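Local coordinates for carboxypeptidase A (PDB 1JQG), which probably acts as a zinc-dependent carboxypeptidase that trims C-terminal residues from peptides, and is seen here as a proenzyme with its activation peptide in place, at residues H24-V29 and D50-A55; Q36-H41 and V358-S363; I72-L77 and V82-E87. All blocks are in the same frame, centred on the assembly; numbering follows the deposited sequence.

Overall arrangement
From the N terminus, strand 25-30 leads into helix 34-46 and on to strand 50-53; interaction 1 closes this loop by packing 24-29 against 50-55. Helix 34-46 also supplies the first half of interaction 2, whose partner at 358-363 follows after 316 intervening residues, in the enzyme moiety. The segments of interactions 1 and 2 therefore alternate along the chain and the two contacts cross. Interaction 3 opens after interaction 1 has closed and falls within the long span of interaction 2, packing helix 70-80 against strand 83-88 across the short connection between them. Interactions 1 and 3 tie up the activation domain's own sheet and helices, while interaction 2 fastens that domain to the catalytic one.

Interaction 1: H24-V29 and D50-A55; sequences HAVYQV and DVWSDA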
ATOM      1  N   HIS A  24     -23.928   3.860  -3.484  1.00 32.48           N
ATOM      2  CA  HIS A  24     -22.706   4.052  -4.257  1.00 29.23           C
ATOM      3  C   HIS A  24     -22.503   2.886  -5.234  1.00 28.35           C
ATOM      4  O   HIS A  24     -22.629   1.724  -4.852  1.00 24.39           O
ATOM      5  CB  HIS A  24     -21.514   4.201  -3.326  1.00 24.05           C
ATOM      6  CG  HIS A  24     -21.331   5.536  -2.717  1.00 26.56           C
ATOM      7  ND1 HIS A  24     -22.404   6.289  -2.285  1.00 41.41           N
ATOM      8  CD2 HIS A  24     -20.235   6.291  -2.451  1.00 25.64           C
ATOM      9  CE1 HIS A  24     -21.986   7.444  -1.774  1.00 32.77           C
ATOM     10  NE2 HIS A  24     -20.662   7.452  -1.870  1.00 30.22           N
ATOM     11  N   ALA A  25     -22.176   3.208  -6.488  1.00 27.18           N
ATOM     12  CA  ALA A  25     -21.945   2.190  -7.503  1.00 24.25           C
ATOM     13  C   ALA A  25     -20.513   2.213  -8.060  1.00 25.78           C
ATOM     14  O   ALA A  25     -19.827   3.219  -8.241  1.00 22.71           O
ATOM     15  CB  ALA A  25     -22.869   2.353  -8.696  1.00 25.73           C
ATOM     16  N   VAL A  26     -20.029   1.016  -8.394  1.00 24.77           N
ATOM     17  CA  VAL A  26     -18.716   0.827  -8.977  1.00 23.64           C
ATOM     18  C   VAL A  26     -18.860   0.690 -10.482  1.00 23.25           C
ATOM     19  O   VAL A  26     -19.635  -0.158 -10.948  1.00 21.17           O
ATOM     20  CB  VAL A  26     -17.996  -0.422  -8.397  1.00 26.48           C
ATOM     21  CG1 VAL A  26     -16.726  -0.756  -9.168  1.00 23.83           C
ATOM     22  CG2 VAL A  26     -17.631  -0.128  -6.944  1.00 19.32           C
ATOM     23  N   TYR A  27     -18.131   1.529 -11.201  1.00 21.95           N
ATOM     24  CA  TYR A  27     -18.177   1.511 -12.656  1.00 27.37           C
ATOM     25  C   TYR A  27     -16.843   1.029 -13.220  1.00 31.10           C
ATOM     26  O   TYR A  27     -15.776   1.131 -12.589  1.00 31.59           O
ATOM     27  CB  TYR A  27     -18.520   2.891 -13.195  1.00 29.82           C
ATOM     28  CG  TYR A  27     -19.976   3.296 -13.082  1.00 32.89           C
ATOM     29  CD1 TYR A  27     -20.424   3.973 -11.956  1.00 32.42           C
ATOM     30  CD2 TYR A  27     -20.891   3.042 -14.101  1.00 34.45           C
ATOM     31  CE1 TYR A  27     -21.745   4.389 -11.853  1.00 34.65           C
ATOM     32  CE2 TYR A  27     -22.217   3.419 -13.991  1.00 36.66           C
ATOM     33  CZ  TYR A  27     -22.634   4.099 -12.863  1.00 36.06           C
ATOM     34  OH  TYR A  27     -23.930   4.492 -12.732  1.00 42.65           O
ATOM     35  N   GLN A  28     -16.885   0.489 -14.423  1.00 33.08           N
ATOM     36  CA  GLN A  28     -15.692   0.083 -15.156  1.00 32.94           C
ATOM     37  C   GLN A  28     -15.591   0.929 -16.426  1.00 32.74           C
ATOM     38  O   GLN A  28     -16.465   0.805 -17.285  1.00 36.26           O
ATOM     39  CB  GLN A  28     -15.756  -1.417 -15.402  1.00 27.69           C
ATOM     40  CG  GLN A  28     -14.617  -1.952 -16.232  1.00 32.68           C
ATOM     41  CD  GLN A  28     -14.849  -3.391 -16.684  1.00 40.82           C
ATOM     42  OE1 GLN A  28     -14.954  -3.619 -17.905  1.00 37.17           O
ATOM     43  NE2 GLN A  28     -14.922  -4.288 -15.705  1.00 33.95           N
ATOM     44  N   VAL A  29     -14.609   1.829 -16.477  1.00 30.44           N
ATOM     45  CA  VAL A  29     -14.439   2.691 -17.639  1.00 30.08           C
ATOM     46  C   VAL A  29     -13.415   2.103 -18.603  1.00 28.45           C
ATOM     47  O   VAL A  29     -12.339   1.753 -18.166  1.00 26.84           O
ATOM     48  CB  VAL A  29     -14.041   4.127 -17.261  1.00 31.87           C
ATOM     49  CG1 VAL A  29     -15.116   4.626 -16.285  1.00 31.12           C
ATOM     50  CG2 VAL A  29     -12.689   4.263 -16.596  1.00 41.84           C
ATOM     51  N   ASP A  50     -13.811   8.601  -6.318  1.00 28.36           N
ATOM     52  CA  ASP A  50     -12.852   7.638  -5.787  1.00 28.23           C
ATOM     53  C   ASP A  50     -12.390   6.703  -6.913  1.00 27.80           C
ATOM     54  O   ASP A  50     -13.078   5.732  -7.259  1.00 29.89           O
ATOM     55  CB  ASP A  50     -13.509   6.850  -4.646  1.00 22.80           C
ATOM     56  CG  ASP A  50     -12.546   5.939  -3.920  1.00 26.89           C
ATOM     57  OD1 ASP A  50     -11.337   6.017  -4.211  1.00 28.82           O
ATOM     58  OD2 ASP A  50     -12.962   5.126  -3.071  1.00 35.50           O
ATOM     59  N   VAL A  51     -11.237   7.001  -7.479  1.00 25.09           N
ATOM     60  CA  VAL A  51     -10.617   6.192  -8.515  1.00 23.67           C
ATOM     61  C   VAL A  51      -9.807   5.038  -7.953  1.00 21.47           C
ATOM     62  O   VAL A  51      -8.709   5.230  -7.393  1.00 26.92           O
ATOM     63  CB  VAL A  51      -9.683   7.061  -9.387  1.00 24.95           C
ATOM     64  CG1 VAL A  51      -9.056   6.224 -10.499  1.00 24.06           C
ATOM     65  CG2 VAL A  51     -10.476   8.231  -9.947  1.00 27.63           C
ATOM     66  N   TRP A  52     -10.365   3.853  -7.991  1.00 21.64           N
ATOM     67  CA  TRP A  52      -9.675   2.639  -7.519  1.00 25.41           C
ATOM     68  C   TRP A  52      -8.527   2.250  -8.450  1.00 28.37           C
ATOM     69  O   TRP A  52      -7.470   1.894  -7.971  1.00 31.85           O
ATOM     70  CB  TRP A  52     -10.686   1.482  -7.447  1.00 20.15           C
ATOM     71  CG  TRP A  52     -11.706   1.635  -6.372  1.00 24.06           C
ATOM     72  CD1 TRP A  52     -11.849   2.702  -5.511  1.00 26.25           C
ATOM     73  CD2 TRP A  52     -12.760   0.726  -6.027  1.00 19.07           C
ATOM     74  NE1 TRP A  52     -12.904   2.497  -4.663  1.00 21.92           N
ATOM     75  CE2 TRP A  52     -13.478   1.280  -4.971  1.00 19.10           C
ATOM     76  CE3 TRP A  52     -13.141  -0.525  -6.516  1.00 23.71           C
ATOM     77  CZ2 TRP A  52     -14.565   0.631  -4.375  1.00 19.30           C
ATOM     78  CZ3 TRP A  52     -14.238  -1.173  -5.932  1.00 26.26           C
ATOM     79  CH2 TRP A  52     -14.942  -0.580  -4.857  1.00 19.79           C
ATOM     80  N   SER A  53      -8.745   2.378  -9.768  1.00 29.19           N
ATOM     81  CA  SER A  53      -7.707   2.055 -10.744  1.00 34.34           C
ATOM     82  C   SER A  53      -7.868   2.905 -11.996  1.00 31.75           C
ATOM     83  O   SER A  53      -8.975   3.099 -12.481  1.00 32.90           O
ATOM     84  CB  SER A  53      -7.711   0.576 -11.146  1.00 31.09           C
ATOM     85  OG  SER A  53      -9.043   0.217 -11.498  1.00 42.97           O
ATOM     86  N   ASP A  54      -6.771   3.449 -12.503  1.00 31.20           N
ATOM     87  CA  ASP A  54      -6.815   4.288 -13.688  1.00 32.72           C
ATOM     88  C   ASP A  54      -7.131   3.525 -14.964  1.00 33.54           C
ATOM     89  O   ASP A  54      -6.690   2.418 -15.266  1.00 35.08           O
ATOM     90  CB  ASP A  54      -5.494   5.063 -13.820  1.00 42.60           C
ATOM     91  CG  ASP A  54      -5.382   6.207 -12.809  1.00 47.19           C
ATOM     92  OD1 ASP A  54      -4.581   6.064 -11.854  1.00 43.89           O
ATOM     93  OD2 ASP A  54      -6.110   7.205 -13.035  1.00 40.49           O
ATOM     94  N   ALA A  55      -7.916   4.138 -15.835  1.00 36.03           N
ATOM     95  CA  ALA A  55      -8.230   3.623 -17.153  1.00 34.89           C
ATOM     96  C   ALA A  55      -7.068   3.830 -18.135  1.00 34.54           C
ATOM     97  O   ALA A  55      -6.504   4.901 -18.193  1.00 37.38           O
ATOM     98  CB  ALA A  55      -9.441   4.303 -17.765  1.00 21.89           C
TER
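Asp50 OD2 is shared by two donors: it takes the indole N-H of Trp52 and forms a salt bridge with Arg183 NH1. The indole bond is weak, NE1 to OD2 being 3.1 Å with an N-H...O angle of 145°. It is a modest restraint on the N-H side of the indole, whose six-membered ring meets Val26. There Val26 CG2 approaches obliquely, 3.4 Å from Trp52 CH2, and CG1 adds a looser contact to CZ3; the two side chains cross at about a right angle. Further along, with CG1 anti to the carbonyl carbon (chi1 -55°), Val29 has CG2 between its backbone N and carbonyl carbon, 3.5 Å from Ala55 CB. The parts from Val26 to Val29 and from Trp52 to Ala55 run 18° apart, yet Val26 CA and Trp52 CA are 9.3 Å apart, because strand 61-65 lies between strands 25-30 and 50-53 in the sheet. With alanine in place of Trp52, Val26 CG2 would probably face a gap and Asp50 OD2 would lose its indole donor. Phe395 meets the ring edge-to-face and Tyr233 also packs on it. No hydrogen bond crosses between the segments, which implies that the direct contact between them is apolar, while the polar pairing lies at Asp50, with the indole N-H and Arg183.

Interaction 2: Q36-H41 and V358-S363; sequences QVKLVH and VLYAAS
His41 and Tyr360 both send their rings out with CG anti to the backbone N (chi1 -176° and -155°), and the two rings meet between the activation helix and an enzyme loop. They stack face to face with centroids 4.1 Å apart and planes 25° from parallel. The overlap is offset: Tyr360 CE2 lies 3.5 Å above the imidazole plane, toward its rim. Val37 comes instead at the edge of the phenol ring, near its plane, with CG1 3.5 Å from Tyr360 CE1. Over the hydroxyl end, Lys38 bends at chi2 and chi4 and lays its methylenes by Tyr360 OH, with CE 3.8 Å away; this is carbon packing, without a bond to the amine. A weak hydrogen bond between His41 ND1 and Asp54 OD2 may help to orient the imidazole. Tyr360 lies about 11 Å, side chain to side chain, from the predicted active-site Glu382, and its place before that residue suggests the counterpart of the mobile tyrosine of M14 carboxypeptidases. Helix 34-46 also meets helix 70-80 through Leu39 on Phe76, whereas the enzyme loop runs between helices 355-358 and 366-373, with Val358 and Leu359 resting on strand 311-314.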
ATOM      1  N   GLN A  36      -8.697   9.954 -24.551  1.00 40.01           N
ATOM      2  CA  GLN A  36      -9.692   9.620 -23.563  1.00 39.21           C
ATOM      3  C   GLN A  36      -9.123   9.393 -22.160  1.00 42.36           C
ATOM      4  O   GLN A  36      -9.785   9.593 -21.119  1.00 37.06           O
ATOM      5  CB  GLN A  36     -10.430   8.371 -24.066  1.00 36.98           C
ATOM      6  CG  GLN A  36     -11.186   8.600 -25.358  1.00 39.18           C
ATOM      7  CD  GLN A  36     -12.075   7.427 -25.751  1.00 40.25           C
ATOM      8  OE1 GLN A  36     -13.202   7.581 -26.231  1.00 45.62           O
ATOM      9  NE2 GLN A  36     -11.507   6.240 -25.520  1.00 33.18           N
ATOM     10  N   VAL A  37      -7.869   8.898 -22.087  1.00 42.12           N
ATOM     11  CA  VAL A  37      -7.191   8.715 -20.814  1.00 40.21           C
ATOM     12  C   VAL A  37      -7.134  10.025 -20.027  1.00 41.97           C
ATOM     13  O   VAL A  37      -7.338  10.035 -18.821  1.00 42.10           O
ATOM     14  CB  VAL A  37      -5.777   8.154 -20.988  1.00 36.34           C
ATOM     15  CG1 VAL A  37      -5.054   7.995 -19.665  1.00 35.31           C
ATOM     16  CG2 VAL A  37      -5.808   6.772 -21.646  1.00 48.34           C
ATOM     17  N   LYS A  38      -6.826  11.117 -20.708  1.00 43.32           N
ATOM     18  CA  LYS A  38      -6.762  12.454 -20.165  1.00 42.69           C
ATOM     19  C   LYS A  38      -8.180  12.961 -19.865  1.00 40.09           C
ATOM     20  O   LYS A  38      -8.525  13.468 -18.803  1.00 37.93           O
ATOM     21  CB  LYS A  38      -6.083  13.401 -21.166  1.00 49.81           C
ATOM     22  CG  LYS A  38      -4.942  14.297 -20.762  1.00 56.64           C
ATOM     23  CD  LYS A  38      -5.201  15.080 -19.482  1.00 58.87           C
ATOM     24  CE  LYS A  38      -3.901  15.681 -18.952  1.00 63.54           C
ATOM     25  NZ  LYS A  38      -3.189  16.372 -20.078  1.00 63.64           N
ATOM     26  N   LEU A  39      -9.078  12.754 -20.812  1.00 38.92           N
ATOM     27  CA  LEU A  39     -10.466  13.146 -20.730  1.00 38.33           C
ATOM     28  C   LEU A  39     -11.089  12.644 -19.434  1.00 38.58           C
ATOM     29  O   LEU A  39     -11.641  13.397 -18.634  1.00 38.97           O
ATOM     30  CB  LEU A  39     -11.264  12.574 -21.898  1.00 36.77           C
ATOM     31  CG  LEU A  39     -12.686  13.047 -22.153  1.00 43.35           C
ATOM     32  CD1 LEU A  39     -12.781  14.546 -22.434  1.00 43.62           C
ATOM     33  CD2 LEU A  39     -13.258  12.269 -23.344  1.00 48.55           C
ATOM     34  N   VAL A  40     -11.045  11.327 -19.242  1.00 38.41           N
ATOM     35  CA  VAL A  40     -11.699  10.650 -18.129  1.00 35.06           C
ATOM     36  C   VAL A  40     -11.033  11.002 -16.811  1.00 33.49           C
ATOM     37  O   VAL A  40     -11.713  11.256 -15.813  1.00 32.47           O
ATOM     38  CB  VAL A  40     -11.732   9.122 -18.310  1.00 31.33           C
ATOM     39  CG1 VAL A  40     -12.360   8.393 -17.149  1.00 34.72           C
ATOM     40  CG2 VAL A  40     -12.503   8.779 -19.583  1.00 33.18           C
ATOM     41  N   HIS A  41      -9.722  11.138 -16.832  1.00 34.59           N
ATOM     42  CA  HIS A  41      -8.910  11.417 -15.659  1.00 35.09           C
ATOM     43  C   HIS A  41      -9.248  12.754 -15.029  1.00 36.34           C
ATOM     44  O   HIS A  41      -9.531  12.781 -13.837  1.00 39.38           O
ATOM     45  CB  HIS A  41      -7.416  11.380 -15.987  1.00 38.26           C
ATOM     46  CG  HIS A  41      -6.545  11.572 -14.783  1.00 43.21           C
ATOM     47  ND1 HIS A  41      -6.345  10.588 -13.845  1.00 38.96           N
ATOM     48  CD2 HIS A  41      -5.823  12.649 -14.371  1.00 44.67           C
ATOM     49  CE1 HIS A  41      -5.544  11.048 -12.907  1.00 40.83           C
ATOM     50  NE2 HIS A  41      -5.208  12.298 -13.200  1.00 41.47           N
ATOM     51  N   VAL A 358       3.083   2.440 -16.555  1.00 31.92           N
ATOM     52  CA  VAL A 358       2.036   1.448 -16.268  1.00 28.69           C
ATOM     53  C   VAL A 358       0.738   2.083 -15.817  1.00 32.66           C
ATOM     54  O   VAL A 358      -0.347   1.775 -16.303  1.00 34.56           O
ATOM     55  CB  VAL A 358       2.526   0.449 -15.208  1.00 29.67           C
ATOM     56  CG1 VAL A 358       1.481  -0.572 -14.784  1.00 17.52           C
ATOM     57  CG2 VAL A 358       3.779  -0.262 -15.757  1.00 20.30           C
ATOM     58  N   LEU A 359       0.778   2.958 -14.814  1.00 34.64           N
ATOM     59  CA  LEU A 359      -0.434   3.588 -14.294  1.00 33.61           C
ATOM     60  C   LEU A 359      -0.615   4.983 -14.859  1.00 36.83           C
ATOM     61  O   LEU A 359      -1.116   5.137 -15.983  1.00 39.75           O
ATOM     62  CB  LEU A 359      -0.448   3.629 -12.754  1.00 31.59           C
ATOM     63  CG  LEU A 359      -0.379   2.253 -12.064  1.00 30.36           C
ATOM     64  CD1 LEU A 359      -0.252   2.388 -10.539  1.00 19.36           C
ATOM     65  CD2 LEU A 359      -1.615   1.462 -12.456  1.00 20.72           C
ATOM     66  N   TYR A 360      -0.297   6.013 -14.084  1.00 36.31           N
ATOM     67  CA  TYR A 360      -0.488   7.401 -14.503  1.00 36.75           C
ATOM     68  C   TYR A 360       0.473   8.312 -13.729  1.00 39.23           C
ATOM     69  O   TYR A 360       1.088   7.929 -12.719  1.00 38.04           O
ATOM     70  CB  TYR A 360      -1.920   7.870 -14.247  1.00 37.99           C
ATOM     71  CG  TYR A 360      -2.378   9.007 -15.143  1.00 43.69           C
ATOM     72  CD1 TYR A 360      -2.904   8.771 -16.403  1.00 46.02           C
ATOM     73  CD2 TYR A 360      -2.294  10.337 -14.747  1.00 45.80           C
ATOM     74  CE1 TYR A 360      -3.318   9.795 -17.231  1.00 46.01           C
ATOM     75  CE2 TYR A 360      -2.700  11.378 -15.567  1.00 45.08           C
ATOM     76  CZ  TYR A 360      -3.213  11.098 -16.812  1.00 44.52           C
ATOM     77  OH  TYR A 360      -3.639  12.089 -17.667  1.00 44.35           O
ATOM     78  N   ALA A 361       0.606   9.557 -14.200  1.00 36.30           N
ATOM     79  CA  ALA A 361       1.526  10.493 -13.547  1.00 36.75           C
ATOM     80  C   ALA A 361       1.193  10.647 -12.070  1.00 33.42           C
ATOM     81  O   ALA A 361       0.062  10.853 -11.691  1.00 37.14           O
ATOM     82  CB  ALA A 361       1.575  11.813 -14.306  1.00 34.78           C
ATOM     83  N   ALA A 362       2.208  10.572 -11.233  1.00 32.10           N
ATOM     84  CA  ALA A 362       2.067  10.686  -9.784  1.00 32.76           C
ATOM     85  C   ALA A 362       3.339  11.277  -9.184  1.00 33.12           C
ATOM     86  O   ALA A 362       4.437  11.023  -9.645  1.00 37.78           O
ATOM     87  CB  ALA A 362       1.806   9.345  -9.109  1.00 23.95           C
ATOM     88  N   SER A 363       3.202  12.038  -8.124  1.00 35.64           N
ATOM     89  CA  SER A 363       4.319  12.634  -7.422  1.00 36.77           C
ATOM     90  C   SER A 363       4.138  12.560  -5.913  1.00 34.55           C
ATOM     91  O   SER A 363       3.035  12.264  -5.457  1.00 29.96           O
ATOM     92  CB  SER A 363       4.501  14.107  -7.818  1.00 37.59           C
ATOM     93  OG  SER A 363       3.269  14.782  -7.546  1.00 44.47           O
TER

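Interaction 3: I72-L77 and V82-E87; sequences IFENFL and VQYKLE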
ATOM      1  N   ILE A  72     -24.958  12.208 -13.668  1.00 45.86           N
ATOM      2  CA  ILE A  72     -24.038  13.169 -14.263  1.00 43.81           C
ATOM      3  C   ILE A  72     -22.798  12.475 -14.831  1.00 42.93           C
ATOM      4  O   ILE A  72     -22.265  12.863 -15.869  1.00 41.46           O
ATOM      5  CB  ILE A  72     -23.587  14.210 -13.222  1.00 45.96           C
ATOM      6  CG1 ILE A  72     -24.785  14.983 -12.644  1.00 49.89           C
ATOM      7  CG2 ILE A  72     -22.582  15.172 -13.831  1.00 41.93           C
ATOM      8  CD1 ILE A  72     -24.357  15.884 -11.486  1.00 52.37           C
ATOM      9  N   PHE A  73     -22.324  11.455 -14.111  1.00 41.47           N
ATOM     10  CA  PHE A  73     -21.114  10.734 -14.443  1.00 41.05           C
ATOM     11  C   PHE A  73     -21.252  10.011 -15.783  1.00 40.38           C
ATOM     12  O   PHE A  73     -20.398  10.188 -16.666  1.00 38.65           O
ATOM     13  CB  PHE A  73     -20.729   9.758 -13.335  1.00 35.62           C
ATOM     14  CG  PHE A  73     -19.664   8.764 -13.699  1.00 38.66           C
ATOM     15  CD1 PHE A  73     -19.953   7.448 -14.017  1.00 36.13           C
ATOM     16  CD2 PHE A  73     -18.334   9.194 -13.706  1.00 38.59           C
ATOM     17  CE1 PHE A  73     -18.914   6.572 -14.318  1.00 42.59           C
ATOM     18  CE2 PHE A  73     -17.313   8.322 -14.016  1.00 41.92           C
ATOM     19  CZ  PHE A  73     -17.601   7.007 -14.315  1.00 39.38           C
ATOM     20  N   GLU A  74     -22.323   9.227 -15.940  1.00 38.47           N
ATOM     21  CA  GLU A  74     -22.511   8.414 -17.119  1.00 41.19           C
ATOM     22  C   GLU A  74     -23.052   9.243 -18.278  1.00 45.36           C
ATOM     23  O   GLU A  74     -22.977   8.811 -19.431  1.00 49.97           O
ATOM     24  CB  GLU A  74     -23.439   7.235 -16.869  1.00 40.52           C
ATOM     25  CG  GLU A  74     -24.781   7.556 -16.322  1.00 36.05           C
ATOM     26  CD  GLU A  74     -25.643   6.330 -16.078  1.00 48.96           C
ATOM     27  OE1 GLU A  74     -26.746   6.390 -16.699  1.00 57.77           O
ATOM     28  OE2 GLU A  74     -25.261   5.388 -15.322  1.00 36.87           O
ATOM     29  N   ASN A  75     -23.525  10.436 -17.973  1.00 43.88           N
ATOM     30  CA  ASN A  75     -23.971  11.393 -18.954  1.00 44.60           C
ATOM     31  C   ASN A  75     -22.791  11.902 -19.767  1.00 44.56           C
ATOM     32  O   ASN A  75     -22.928  11.989 -20.975  1.00 45.04           O
ATOM     33  CB  ASN A  75     -24.644  12.596 -18.281  1.00 52.07           C
ATOM     34  CG  ASN A  75     -25.523  13.391 -19.226  1.00 52.55           C
ATOM     35  OD1 ASN A  75     -26.710  13.085 -19.341  1.00 58.16           O
ATOM     36  ND2 ASN A  75     -24.924  14.381 -19.882  1.00 57.38           N
ATOM     37  N   PHE A  76     -21.713  12.237 -19.066  1.00 45.90           N
ATOM     38  CA  PHE A  76     -20.483  12.727 -19.665  1.00 43.88           C
ATOM     39  C   PHE A  76     -19.788  11.667 -20.507  1.00 44.23           C
ATOM     40  O   PHE A  76     -19.344  11.948 -21.613  1.00 45.10           O
ATOM     41  CB  PHE A  76     -19.530  13.210 -18.567  1.00 45.65           C
ATOM     42  CG  PHE A  76     -18.157  13.600 -19.048  1.00 49.06           C
ATOM     43  CD1 PHE A  76     -17.951  14.870 -19.552  1.00 48.93           C
ATOM     44  CD2 PHE A  76     -17.075  12.728 -19.006  1.00 46.75           C
ATOM     45  CE1 PHE A  76     -16.704  15.262 -19.998  1.00 50.77           C
ATOM     46  CE2 PHE A  76     -15.834  13.120 -19.449  1.00 41.28           C
ATOM     47  CZ  PHE A  76     -15.640  14.386 -19.943  1.00 43.51           C
ATOM     48  N   LEU A  77     -19.761  10.429 -20.005  1.00 45.95           N
ATOM     49  CA  LEU A  77     -19.119   9.327 -20.719  1.00 45.70           C
ATOM     50  C   LEU A  77     -19.866   9.060 -22.022  1.00 45.93           C
ATOM     51  O   LEU A  77     -19.222   8.721 -23.019  1.00 48.12           O
ATOM     52  CB  LEU A  77     -19.019   8.057 -19.870  1.00 42.24           C
ATOM     53  CG  LEU A  77     -18.234   8.121 -18.556  1.00 42.14           C
ATOM     54  CD1 LEU A  77     -18.439   6.892 -17.678  1.00 38.57           C
ATOM     55  CD2 LEU A  77     -16.750   8.267 -18.803  1.00 36.28           C
ATOM     56  N   VAL A  82     -17.025   7.345 -24.440  1.00 45.53           N
ATOM     57  CA  VAL A  82     -16.231   6.459 -23.604  1.00 42.20           C
ATOM     58  C   VAL A  82     -17.110   5.341 -23.058  1.00 41.08           C
ATOM     59  O   VAL A  82     -18.148   5.607 -22.468  1.00 43.50           O
ATOM     60  CB  VAL A  82     -15.519   7.193 -22.446  1.00 36.78           C
ATOM     61  CG1 VAL A  82     -14.728   6.282 -21.529  1.00 33.10           C
ATOM     62  CG2 VAL A  82     -14.545   8.226 -23.006  1.00 34.56           C
ATOM     63  N   GLN A  83     -16.754   4.099 -23.320  1.00 39.22           N
ATOM     64  CA  GLN A  83     -17.437   2.937 -22.810  1.00 39.94           C
ATOM     65  C   GLN A  83     -17.360   2.815 -21.283  1.00 42.07           C
ATOM     66  O   GLN A  83     -16.316   3.064 -20.672  1.00 41.02           O
ATOM     67  CB  GLN A  83     -16.891   1.633 -23.413  1.00 41.58           C
ATOM     68  CG  GLN A  83     -16.894   1.632 -24.927  1.00 52.08           C
ATOM     69  CD  GLN A  83     -16.133   0.456 -25.502  1.00 62.86           C
ATOM     70  OE1 GLN A  83     -15.017   0.585 -26.016  1.00 72.33           O
ATOM     71  NE2 GLN A  83     -16.754  -0.718 -25.411  1.00 70.01           N
ATOM     72  N   TYR A  84     -18.478   2.351 -20.740  1.00 40.71           N
ATOM     73  CA  TYR A  84     -18.503   2.107 -19.323  1.00 41.12           C
ATOM     74  C   TYR A  84     -19.571   1.057 -19.048  1.00 40.86           C
ATOM     75  O   TYR A  84     -20.454   0.807 -19.843  1.00 43.01           O
ATOM     76  CB  TYR A  84     -18.929   3.363 -18.576  1.00 42.79           C
ATOM     77  CG  TYR A  84     -20.342   3.848 -18.834  1.00 46.63           C
ATOM     78  CD1 TYR A  84     -21.419   3.439 -18.059  1.00 46.31           C
ATOM     79  CD2 TYR A  84     -20.595   4.727 -19.880  1.00 47.25           C
ATOM     80  CE1 TYR A  84     -22.699   3.895 -18.301  1.00 44.89           C
ATOM     81  CE2 TYR A  84     -21.878   5.173 -20.135  1.00 49.03           C
ATOM     82  CZ  TYR A  84     -22.925   4.760 -19.342  1.00 46.73           C
ATOM     83  OH  TYR A  84     -24.191   5.219 -19.593  1.00 49.61           O
ATOM     84  N   LYS A  85     -19.439   0.611 -17.804  1.00 40.96           N
ATOM     85  CA  LYS A  85     -20.568  -0.243 -17.435  1.00 38.04           C
ATOM     86  C   LYS A  85     -20.531  -0.648 -15.979  1.00 36.93           C
ATOM     87  O   LYS A  85     -19.499  -0.771 -15.339  1.00 34.91           O
ATOM     88  CB  LYS A  85     -20.668  -1.401 -18.391  1.00 43.05           C
ATOM     89  CG  LYS A  85     -19.640  -2.475 -18.106  1.00 51.28           C
ATOM     90  CD  LYS A  85     -19.664  -3.570 -19.167  1.00 58.90           C
ATOM     91  CE  LYS A  85     -20.864  -4.498 -18.979  1.00 66.30           C
ATOM     92  NZ  LYS A  85     -20.686  -5.290 -17.714  1.00 71.87           N
ATOM     93  N   LEU A  86     -21.738  -0.788 -15.420  1.00 34.40           N
ATOM     94  CA  LEU A  86     -22.141  -1.005 -14.059  1.00 31.50           C
ATOM     95  C   LEU A  86     -21.741  -2.395 -13.536  1.00 34.12           C
ATOM     96  O   LEU A  86     -22.328  -3.411 -13.883  1.00 32.95           O
ATOM     97  CB  LEU A  86     -23.656  -0.829 -13.769  1.00 27.94           C
ATOM     98  CG  LEU A  86     -24.133  -0.779 -12.311  1.00 25.30           C
ATOM     99  CD1 LEU A  86     -23.667   0.531 -11.653  1.00 29.04           C
ATOM    100  CD2 LEU A  86     -25.634  -0.915 -12.135  1.00 30.97           C
ATOM    101  N   GLU A  87     -20.776  -2.385 -12.604  1.00 33.85           N
ATOM    102  CA  GLU A  87     -20.296  -3.594 -11.989  1.00 32.69           C
ATOM    103  C   GLU A  87     -21.046  -3.908 -10.705  1.00 27.63           C
ATOM    104  O   GLU A  87     -21.365  -5.047 -10.386  1.00 25.11           O
ATOM    105  CB  GLU A  87     -18.783  -3.492 -11.737  1.00 36.25           C
ATOM    106  CG  GLU A  87     -18.204  -4.815 -11.197  1.00 48.95           C
ATOM    107  CD  GLU A  87     -16.689  -4.790 -11.105  1.00 51.08           C
ATOM    108  OE1 GLU A  87     -16.067  -5.011 -12.161  1.00 52.83           O
ATOM    109  OE2 GLU A  87     -16.170  -4.559  -9.986  1.00 55.68           O
TER
HETATM  110  O   HOH W   1     -27.009   3.940 -18.276  1.00 41.46           O
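Leu77 and Val82 join the C-terminal part of helix 70-80 to the approach to strand 83-88, the last helix-to-strand step of the activation domain, whose beta-alpha-beta-beta-alpha-beta order and 2-3-1-4 antiparallel sheet define a ferredoxin-like open sandwich. The direct polar link is a backbone bond: Val82 N donates to Leu77 O over 3.0 Å at an N-H...O angle of 149°. The donor lies in the carbonyl plane, with a C=O...N angle of 155°. Because donor and acceptor are five residues apart, the bond bridges the connection from helix to strand.

Apolar contacts centre on Leu77, whose two methyls serve different partners. CD2 meets Val82 CG1 at 3.9 Å, and CD1 reaches Tyr84 CB at 3.7 Å; behind them, Leu77 CB approaches Tyr84 CD2 obliquely. Leu77 thus touches both Val82, just ahead of the strand, and Tyr84 within it. Helix 34-46 covers Val82 from another direction through Gln36 and Val40.

Tyr84 holds CG between its backbone N and carbonyl carbon (chi1 65°), which swings the phenol across the helix surface toward Glu74. The approach is again oblique, with Glu74 CB 3.5 Å from Tyr84 CZ. This is an aliphatic contact, and the carboxylate itself extends beyond it, toward the outer end of the phenol.

A water bridges the polar ends of Glu74 and Tyr84, weakly on the tyrosine side. The water donates to Glu74 OE1 at 2.9 Å, and its link to Tyr84 OH is 3.4 Å long. Glu74 OE1 and Tyr84 OH themselves stand 4.0 Å apart, so the water spans a separation that the two oxygens do not close directly.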